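Local atomic coordinates of uncharacterized protein (Treponema denticola ATCC 35404, PDB entry 6R9N), a protein that senses iron(II) and oxygen for bacterial chemotaxis, using a diiron centre that stabilises an iron-peroxy species in a metallo-beta-lactamase-like fold. Residues G46-P51 with D74-S79; H17-L22 with M36-V41. One frame throughout, in Å; residues are numbered along the deposited sequence.

Both contacts belong to one mixed beta sheet of the metallo-beta-lactamase-like fold. Interaction 2 pairs strands 17-21 and 38-42 antiparallel. Interaction 1 pairs strands 45-49 and 73-77 in parallel. The inner strands 38-42 and 45-49 are neighbours, so the two contacts are continuous, with centres about 10 Å apart. Backbone bonds probably cross this seam: Val-47 N lies 2.7 Å from Ile-40 O, and Leu-49 N lies 2.9 Å from Tyr-38 O. Interaction 1 runs toward the diiron site, where the side chain of Asp-50 is about 7 Å from an iron. In interaction 2 the side chain of Met-36 is about 9 Å from an iron.

Interaction 1 (G46-P51 with D74-S79); sequences GVLLDP and DTIFFS
Asp-50 and Ser-79 meet through a two-point grip at the C-terminal end of a parallel strand pair. Ser-79 N gives its hydrogen to Asp-50 OD1 at 2.7 Å, and Ser-79 OG gives its own to Asp-50 OD2 at 2.6 Å. Each oxygen uses its syn lone pair. Ser-79 OG sits between its own backbone N and carbonyl carbon (chi1 63°), within range of the carboxylate.

The strands belong to a beta-alpha-beta unit with helix 57-65. Their ladder satisfies main-chain groups in turn: Asp-74 N to Gly-46 O, Leu-48 N to Thr-75 O, Phe-77 N to Leu-48 O (2.8 Å), and Asp-50 N to Phe-77 O. The carboxylate of Asp-74 has its salt bridge with Arg-45.

On one sheet face Leu-49 CD2 touches Phe-77 CB at 3.6 Å, beside Phe-164. Pro-51, just after strand 45-49, puts CD 3.5 Å from Phe-78 CE1, the side chains crossing at about a right angle.

Asp-50 OD1 also lies 3.1 Å from Phe-77 O, and both are acceptors. The two donors of Ser-79 probably offset that repulsion and fix the carboxylate's rotation, tying the end of strand 45-49 to the turn that leads into the iron ligands His-80 and Asp-82.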
ATOM      1  N   GLY A  46     -27.095  -1.501  -1.475  1.00 32.79           N
ATOM      2  CA  GLY A  46     -25.903  -1.027  -2.164  1.00 31.94           C
ATOM      3  C   GLY A  46     -24.624  -1.732  -1.736  1.00 32.57           C
ATOM      4  O   GLY A  46     -24.490  -2.167  -0.593  1.00 31.36           O
ATOM      5  N   VAL A  47     -23.687  -1.852  -2.675  1.00 28.33           N
ATOM      6  CA  VAL A  47     -22.326  -2.317  -2.417  1.00 28.20           C
ATOM      7  C   VAL A  47     -21.391  -1.296  -3.057  1.00 28.79           C
ATOM      8  O   VAL A  47     -21.463  -1.066  -4.270  1.00 26.83           O
ATOM      9  CB  VAL A  47     -22.068  -3.725  -2.990  1.00 29.63           C
ATOM     10  CG1 VAL A  47     -20.611  -4.139  -2.775  1.00 27.30           C
ATOM     11  CG2 VAL A  47     -23.042  -4.757  -2.396  1.00 25.77           C
ATOM     12  N   LEU A  48     -20.550  -0.665  -2.247  1.00 28.18           N
ATOM     13  CA  LEU A  48     -19.669   0.406  -2.704  1.00 30.84           C
ATOM     14  C   LEU A  48     -18.260  -0.126  -2.923  1.00 27.55           C
ATOM     15  O   LEU A  48     -17.674  -0.711  -2.010  1.00 27.69           O
ATOM     16  CB  LEU A  48     -19.658   1.534  -1.674  1.00 27.80           C
ATOM     17  CG  LEU A  48     -19.068   2.890  -2.043  1.00 33.94           C
ATOM     18  CD1 LEU A  48     -19.655   3.409  -3.367  1.00 33.95           C
ATOM     19  CD2 LEU A  48     -19.333   3.870  -0.895  1.00 34.56           C
ATOM     20  N   LEU A  49     -17.696   0.126  -4.110  1.00 28.56           N
ATOM     21  CA  LEU A  49     -16.370  -0.377  -4.461  1.00 26.90           C
ATOM     22  C   LEU A  49     -15.341   0.751  -4.470  1.00 31.37           C
ATOM     23  O   LEU A  49     -15.488   1.729  -5.216  1.00 27.81           O
ATOM     24  CB  LEU A  49     -16.388  -1.066  -5.825  1.00 27.30           C
ATOM     25  CG  LEU A  49     -17.360  -2.215  -6.064  1.00 27.24           C
ATOM     26  CD1 LEU A  49     -16.959  -3.013  -7.279  1.00 25.74           C
ATOM     27  CD2 LEU A  49     -17.434  -3.118  -4.865  1.00 29.33           C
ATOM     28  N   ASP A  50     -14.268   0.575  -3.677  1.00 28.16           N
ATOM     29  CA  ASP A  50     -13.108   1.464  -3.570  1.00 31.31           C
ATOM     30  C   ASP A  50     -13.523   2.927  -3.618  1.00 34.74           C
ATOM     31  O   ASP A  50     -13.201   3.651  -4.570  1.00 38.77           O
ATOM     32  CB  ASP A  50     -12.094   1.156  -4.672  1.00 31.92           C
ATOM     33  CG  ASP A  50     -11.268  -0.075  -4.359  1.00 36.99           C
ATOM     34  OD1 ASP A  50     -11.675  -0.843  -3.448  1.00 30.57           O
ATOM     35  OD2 ASP A  50     -10.212  -0.278  -5.011  1.00 36.64           O
ATOM     36  N   PRO A  51     -14.267   3.387  -2.618  1.00 36.16           N
ATOM     37  CA  PRO A  51     -14.783   4.750  -2.632  1.00 39.82           C
ATOM     38  C   PRO A  51     -13.755   5.799  -2.253  1.00 42.31           C
ATOM     39  O   PRO A  51     -14.118   6.973  -2.143  1.00 49.26           O
ATOM     40  CB  PRO A  51     -15.892   4.676  -1.577  1.00 40.82           C
ATOM     41  CG  PRO A  51     -15.295   3.750  -0.540  1.00 36.08           C
ATOM     42  CD  PRO A  51     -14.450   2.750  -1.300  1.00 35.22           C
ATOM     43  N   ASP A  74     -24.971  -1.625   2.378  1.00 34.08           N
ATOM     44  CA  ASP A  74     -24.673  -2.646   3.366  1.00 34.77           C
ATOM     45  C   ASP A  74     -23.218  -3.071   3.359  1.00 35.84           C
ATOM     46  O   ASP A  74     -22.735  -3.591   4.372  1.00 34.12           O
ATOM     47  CB  ASP A  74     -25.532  -3.888   3.118  1.00 34.85           C
ATOM     48  CG  ASP A  74     -27.019  -3.589   3.159  1.00 44.61           C
ATOM     49  OD1 ASP A  74     -27.422  -2.668   3.910  1.00 43.82           O
ATOM     50  OD2 ASP A  74     -27.781  -4.275   2.440  1.00 44.80           O
ATOM     51  N   THR A  75     -22.518  -2.882   2.243  1.00 31.14           N
ATOM     52  CA  THR A  75     -21.175  -3.413   2.077  1.00 31.48           C
ATOM     53  C   THR A  75     -20.293  -2.384   1.383  1.00 27.75           C
ATOM     54  O   THR A  75     -20.732  -1.703   0.460  1.00 32.66           O
ATOM     55  CB  THR A  75     -21.214  -4.719   1.269  1.00 30.89           C
ATOM     56  OG1 THR A  75     -21.856  -5.735   2.047  1.00 37.26           O
ATOM     57  CG2 THR A  75     -19.812  -5.198   0.911  1.00 30.78           C
ATOM     58  N   ILE A  76     -19.055  -2.273   1.839  1.00 30.80           N
ATOM     59  CA  ILE A  76     -18.040  -1.442   1.206  1.00 29.49           C
ATOM     60  C   ILE A  76     -16.824  -2.329   0.974  1.00 29.02           C
ATOM     61  O   ILE A  76     -16.326  -2.960   1.911  1.00 28.82           O
ATOM     62  CB  ILE A  76     -17.680  -0.229   2.076  1.00 28.44           C
ATOM     63  CG1 ILE A  76     -18.879   0.705   2.198  1.00 29.64           C
ATOM     64  CG2 ILE A  76     -16.481   0.503   1.510  1.00 31.10           C
ATOM     65  CD1 ILE A  76     -18.734   1.713   3.320  1.00 34.58           C
ATOM     66  N   PHE A  77     -16.363  -2.393  -0.268  1.00 23.52           N
ATOM     67  CA  PHE A  77     -15.285  -3.283  -0.665  1.00 23.55           C
ATOM     68  C   PHE A  77     -14.035  -2.455  -0.918  1.00 26.84           C
ATOM     69  O   PHE A  77     -14.089  -1.468  -1.655  1.00 27.26           O
ATOM     70  CB  PHE A  77     -15.675  -4.064  -1.911  1.00 22.48           C
ATOM     71  CG  PHE A  77     -14.569  -4.913  -2.479  1.00 27.83           C
ATOM     72  CD1 PHE A  77     -14.405  -6.231  -2.058  1.00 23.75           C
ATOM     73  CD2 PHE A  77     -13.715  -4.407  -3.455  1.00 23.60           C
ATOM     74  CE1 PHE A  77     -13.417  -7.021  -2.592  1.00 24.54           C
ATOM     75  CE2 PHE A  77     -12.717  -5.189  -3.994  1.00 24.31           C
ATOM     76  CZ  PHE A  77     -12.560  -6.496  -3.563  1.00 26.04           C
ATOM     77  N   PHE A  78     -12.928  -2.844  -0.292  1.00 24.90           N
ATOM     78  CA  PHE A  78     -11.621  -2.220  -0.489  1.00 28.55           C
ATOM     79  C   PHE A  78     -10.730  -3.240  -1.187  1.00 28.78           C
ATOM     80  O   PHE A  78     -10.401  -4.282  -0.598  1.00 23.50           O
ATOM     81  CB  PHE A  78     -10.973  -1.824   0.843  1.00 26.15           C
ATOM     82  CG  PHE A  78     -11.587  -0.637   1.519  1.00 28.43           C
ATOM     83  CD1 PHE A  78     -12.612   0.071   0.947  1.00 32.43           C
ATOM     84  CD2 PHE A  78     -11.106  -0.217   2.738  1.00 38.14           C
ATOM     85  CE1 PHE A  78     -13.158   1.171   1.585  1.00 33.85           C
ATOM     86  CE2 PHE A  78     -11.648   0.887   3.381  1.00 43.89           C
ATOM     87  CZ  PHE A  78     -12.681   1.575   2.799  1.00 41.34           C
ATOM     88  N   SER A  79     -10.304  -2.933  -2.418  1.00 25.95           N
ATOM     89  CA  SER A  79      -9.434  -3.871  -3.123  1.00 25.45           C
ATOM     90  C   SER A  79      -8.123  -4.081  -2.360  1.00 22.97           C
ATOM     91  O   SER A  79      -7.594  -5.199  -2.325  1.00 24.01           O
ATOM     92  CB  SER A  79      -9.164  -3.388  -4.554  1.00 23.06           C
ATOM     93  OG  SER A  79      -8.478  -2.148  -4.571  1.00 26.14           O
TER

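Interaction 2 (H17-L22 with M36-V41); sequences HKFIWL and MQYLIV
Met-36 CE sits over one face of the Trp-21 indole, while Leu-22 CG lies over the opposite face. The frame is an antiparallel strand pair in the mixed sheet of the metallo-beta-lactamase-like fold. The methionine methyl is 3.6 Å from the centroid of the five-membered ring, 27° off its normal, and makes a CH-pi contact. Met-36 SD approaches obliquely, which adds a Met-aromatic contact. The methionine chain turns back at both chi2 and chi3, and this folds its end over the indole. The indole nitrogen, Trp-21 NE1, is buried here and has no hydrogen-bond partner in the model.

Lys-18 with Val-41 and Ile-20 with Leu-39 are hydrogen-bonded pairs. Phe-19 with Ile-40 and Trp-21 with Tyr-38 are non-hydrogen-bonded pairs. Leu-22 N also bonds to Gln-37 O at 2.7 Å.

Phe-19, Trp-21 and Tyr-38 form an aromatic cluster on one face. The Tyr-38 ring lies obliquely to both neighbours, with planes at 62° to Phe-19 and 41° to the Trp-21 five-membered ring. Its hydroxyl is hydrogen-bonded to Pro-223 O. Ile-40 CG1 covers a face of the Phe-19 ring, 4.2 Å from its centroid. His-17 bonds to Asp-157 and Asp-42 through its two ring nitrogens.

On the other face Ile-20 and Leu-39 lie side by side, near Phe-67 and Ile-64. The tip of Ile-20 bridges two residues of the partner strand: its CD1 is 4.0 Å from Leu-39 CD2 and 3.9 Å from Val-41 CG2.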
ATOM      1  N   HIS A  17     -31.020  -5.745 -10.237  1.00 33.97           N
ATOM      2  CA  HIS A  17     -29.580  -5.635 -10.043  1.00 31.52           C
ATOM      3  C   HIS A  17     -29.012  -4.609 -11.016  1.00 31.04           C
ATOM      4  O   HIS A  17     -29.307  -4.668 -12.209  1.00 30.16           O
ATOM      5  CB  HIS A  17     -28.911  -7.003 -10.251  1.00 31.49           C
ATOM      6  CG  HIS A  17     -27.428  -7.007 -10.038  1.00 31.87           C
ATOM      7  ND1 HIS A  17     -26.856  -7.276  -8.813  1.00 33.25           N
ATOM      8  CD2 HIS A  17     -26.396  -6.824 -10.901  1.00 29.97           C
ATOM      9  CE1 HIS A  17     -25.538  -7.241  -8.924  1.00 32.19           C
ATOM     10  NE2 HIS A  17     -25.232  -6.977 -10.181  1.00 29.03           N
ATOM     11  N   LYS A  18     -28.205  -3.678 -10.510  1.00 29.26           N
ATOM     12  CA  LYS A  18     -27.486  -2.728 -11.348  1.00 28.55           C
ATOM     13  C   LYS A  18     -26.022  -2.682 -10.946  1.00 28.96           C
ATOM     14  O   LYS A  18     -25.682  -2.804  -9.765  1.00 30.41           O
ATOM     15  CB  LYS A  18     -28.046  -1.304 -11.236  1.00 33.61           C
ATOM     16  CG  LYS A  18     -29.430  -1.076 -11.821  1.00 31.63           C
ATOM     17  CD  LYS A  18     -29.773   0.403 -11.746  1.00 33.82           C
ATOM     18  CE  LYS A  18     -31.260   0.662 -12.004  1.00 40.62           C
ATOM     19  NZ  LYS A  18     -31.740   1.838 -11.226  1.00 36.81           N
ATOM     20  N   PHE A  19     -25.165  -2.462 -11.942  1.00 25.75           N
ATOM     21  CA  PHE A  19     -23.749  -2.170 -11.750  1.00 30.73           C
ATOM     22  C   PHE A  19     -23.496  -0.796 -12.367  1.00 27.43           C
ATOM     23  O   PHE A  19     -23.767  -0.596 -13.556  1.00 26.72           O
ATOM     24  CB  PHE A  19     -22.867  -3.247 -12.402  1.00 23.38           C
ATOM     25  CG  PHE A  19     -21.422  -3.231 -11.956  1.00 27.87           C
ATOM     26  CD1 PHE A  19     -20.630  -2.106 -12.127  1.00 28.69           C
ATOM     27  CD2 PHE A  19     -20.849  -4.360 -11.378  1.00 29.14           C
ATOM     28  CE1 PHE A  19     -19.300  -2.101 -11.712  1.00 29.79           C
ATOM     29  CE2 PHE A  19     -19.532  -4.371 -10.973  1.00 27.86           C
ATOM     30  CZ  PHE A  19     -18.752  -3.251 -11.138  1.00 28.61           C
ATOM     31  N   ILE A  20     -22.975   0.136 -11.562  1.00 24.41           N
ATOM     32  CA  ILE A  20     -22.915   1.557 -11.887  1.00 27.34           C
ATOM     33  C   ILE A  20     -21.487   2.068 -11.698  1.00 28.36           C
ATOM     34  O   ILE A  20     -20.877   1.851 -10.642  1.00 27.26           O
ATOM     35  CB  ILE A  20     -23.875   2.383 -11.007  1.00 28.26           C
ATOM     36  CG1 ILE A  20     -25.325   1.919 -11.179  1.00 27.59           C
ATOM     37  CG2 ILE A  20     -23.708   3.902 -11.278  1.00 28.11           C
ATOM     38  CD1 ILE A  20     -26.162   2.115  -9.931  1.00 27.19           C
ATOM     39  N   TRP A  21     -20.988   2.801 -12.690  1.00 27.30           N
ATOM     40  CA  TRP A  21     -19.774   3.596 -12.552  1.00 29.06           C
ATOM     41  C   TRP A  21     -20.112   4.982 -11.993  1.00 33.05           C
ATOM     42  O   TRP A  21     -20.948   5.701 -12.561  1.00 32.06           O
ATOM     43  CB  TRP A  21     -19.066   3.712 -13.900  1.00 28.30           C
ATOM     44  CG  TRP A  21     -17.969   4.707 -13.885  1.00 31.20           C
ATOM     45  CD1 TRP A  21     -17.074   4.929 -12.878  1.00 34.65           C
ATOM     46  CD2 TRP A  21     -17.651   5.647 -14.920  1.00 34.27           C
ATOM     47  NE1 TRP A  21     -16.209   5.943 -13.230  1.00 37.61           N
ATOM     48  CE2 TRP A  21     -16.543   6.399 -14.478  1.00 33.41           C
ATOM     49  CE3 TRP A  21     -18.190   5.917 -16.182  1.00 34.09           C
ATOM     50  CZ2 TRP A  21     -15.967   7.409 -15.254  1.00 38.50           C
ATOM     51  CZ3 TRP A  21     -17.610   6.915 -16.954  1.00 38.29           C
ATOM     52  CH2 TRP A  21     -16.514   7.650 -16.483  1.00 32.87           C
ATOM     53  N   LEU A  22     -19.466   5.332 -10.877  1.00 30.29           N
ATOM     54  CA  LEU A  22     -19.661   6.552 -10.080  1.00 33.74           C
ATOM     55  C   LEU A  22     -20.995   6.528  -9.352  1.00 43.53           C
ATOM     56  O   LEU A  22     -21.067   6.072  -8.208  1.00 45.14           O
ATOM     57  CB  LEU A  22     -19.537   7.824 -10.938  1.00 36.25           C
ATOM     58  CG  LEU A  22     -18.158   7.954 -11.575  1.00 38.07           C
ATOM     59  CD1 LEU A  22     -17.980   9.302 -12.241  1.00 47.07           C
ATOM     60  CD2 LEU A  22     -17.032   7.691 -10.551  1.00 41.96           C
ATOM     61  N   MET A  36     -11.538   5.641 -10.124  1.00 36.33           N
ATOM     62  CA  MET A  36     -12.876   5.221 -10.541  1.00 33.33           C
ATOM     63  C   MET A  36     -13.585   4.568  -9.365  1.00 35.77           C
ATOM     64  O   MET A  36     -13.017   3.681  -8.724  1.00 34.72           O
ATOM     65  CB  MET A  36     -12.817   4.246 -11.719  1.00 34.12           C
ATOM     66  CG  MET A  36     -11.972   4.742 -12.904  1.00 32.70           C
ATOM     67  SD  MET A  36     -13.003   5.683 -14.027  1.00 33.39           S
ATOM     68  CE  MET A  36     -13.838   4.327 -14.866  1.00 29.31           C
ATOM     69  N   GLN A  37     -14.816   4.999  -9.085  1.00 34.24           N
ATOM     70  CA  GLN A  37     -15.639   4.451  -8.011  1.00 30.27           C
ATOM     71  C   GLN A  37     -16.830   3.722  -8.607  1.00 30.39           C
ATOM     72  O   GLN A  37     -17.404   4.170  -9.603  1.00 29.49           O
ATOM     73  CB  GLN A  37     -16.158   5.545  -7.071  1.00 33.72           C
ATOM     74  CG  GLN A  37     -15.122   6.146  -6.161  1.00 37.74           C
ATOM     75  CD  GLN A  37     -14.247   7.116  -6.913  1.00 42.62           C
ATOM     76  OE1 GLN A  37     -13.013   7.032  -6.867  1.00 46.74           O
ATOM     77  NE2 GLN A  37     -14.879   8.029  -7.646  1.00 41.76           N
ATOM     78  N   TYR A  38     -17.214   2.609  -7.989  1.00 27.91           N
ATOM     79  CA  TYR A  38     -18.304   1.805  -8.518  1.00 30.94           C
ATOM     80  C   TYR A  38     -19.349   1.523  -7.447  1.00 27.30           C
ATOM     81  O   TYR A  38     -19.068   1.543  -6.246  1.00 27.42           O
ATOM     82  CB  TYR A  38     -17.784   0.503  -9.116  1.00 28.23           C
ATOM     83  CG  TYR A  38     -16.812   0.725 -10.256  1.00 28.13           C
ATOM     84  CD1 TYR A  38     -17.261   0.893 -11.571  1.00 26.23           C
ATOM     85  CD2 TYR A  38     -15.439   0.769 -10.017  1.00 27.39           C
ATOM     86  CE1 TYR A  38     -16.363   1.088 -12.611  1.00 27.38           C
ATOM     87  CE2 TYR A  38     -14.537   0.960 -11.047  1.00 25.37           C
ATOM     88  CZ  TYR A  38     -14.996   1.115 -12.332  1.00 29.74           C
ATOM     89  OH  TYR A  38     -14.069   1.297 -13.330  1.00 29.17           O
ATOM     90  N   LEU A  39     -20.579   1.308  -7.908  1.00 25.92           N
ATOM     91  CA  LEU A  39     -21.703   1.002  -7.037  1.00 25.97           C
ATOM     92  C   LEU A  39     -22.466  -0.162  -7.644  1.00 27.99           C
ATOM     93  O   LEU A  39     -22.728  -0.175  -8.853  1.00 26.85           O
ATOM     94  CB  LEU A  39     -22.622   2.214  -6.857  1.00 27.61           C
ATOM     95  CG  LEU A  39     -23.929   2.016  -6.080  1.00 25.76           C
ATOM     96  CD1 LEU A  39     -23.645   1.817  -4.601  1.00 25.39           C
ATOM     97  CD2 LEU A  39     -24.864   3.221  -6.279  1.00 27.06           C
ATOM     98  N   ILE A  40     -22.771  -1.154  -6.819  1.00 27.59           N
ATOM     99  CA  ILE A  40     -23.705  -2.217  -7.159  1.00 24.49           C
ATOM    100  C   ILE A  40     -24.966  -2.005  -6.339  1.00 29.91           C
ATOM    101  O   ILE A  40     -24.889  -1.757  -5.131  1.00 31.17           O
ATOM    102  CB  ILE A  40     -23.096  -3.603  -6.915  1.00 29.72           C
ATOM    103  CG1 ILE A  40     -21.934  -3.820  -7.883  1.00 29.24           C
ATOM    104  CG2 ILE A  40     -24.154  -4.686  -7.067  1.00 30.13           C
ATOM    105  CD1 ILE A  40     -20.943  -4.863  -7.425  1.00 34.21           C
ATOM    106  N   VAL A  41     -26.121  -2.047  -7.004  1.00 30.55           N
ATOM    107  CA  VAL A  41     -27.423  -1.967  -6.355  1.00 29.15           C
ATOM    108  C   VAL A  41     -28.138  -3.277  -6.633  1.00 31.01           C
ATOM    109  O   VAL A  41     -28.146  -3.751  -7.774  1.00 32.81           O
ATOM    110  CB  VAL A  41     -28.243  -0.765  -6.875  1.00 35.35           C
ATOM    111  CG1 VAL A  41     -29.653  -0.755  -6.276  1.00 35.64           C
ATOM    112  CG2 VAL A  41     -27.525   0.544  -6.581  1.00 29.68           C
TER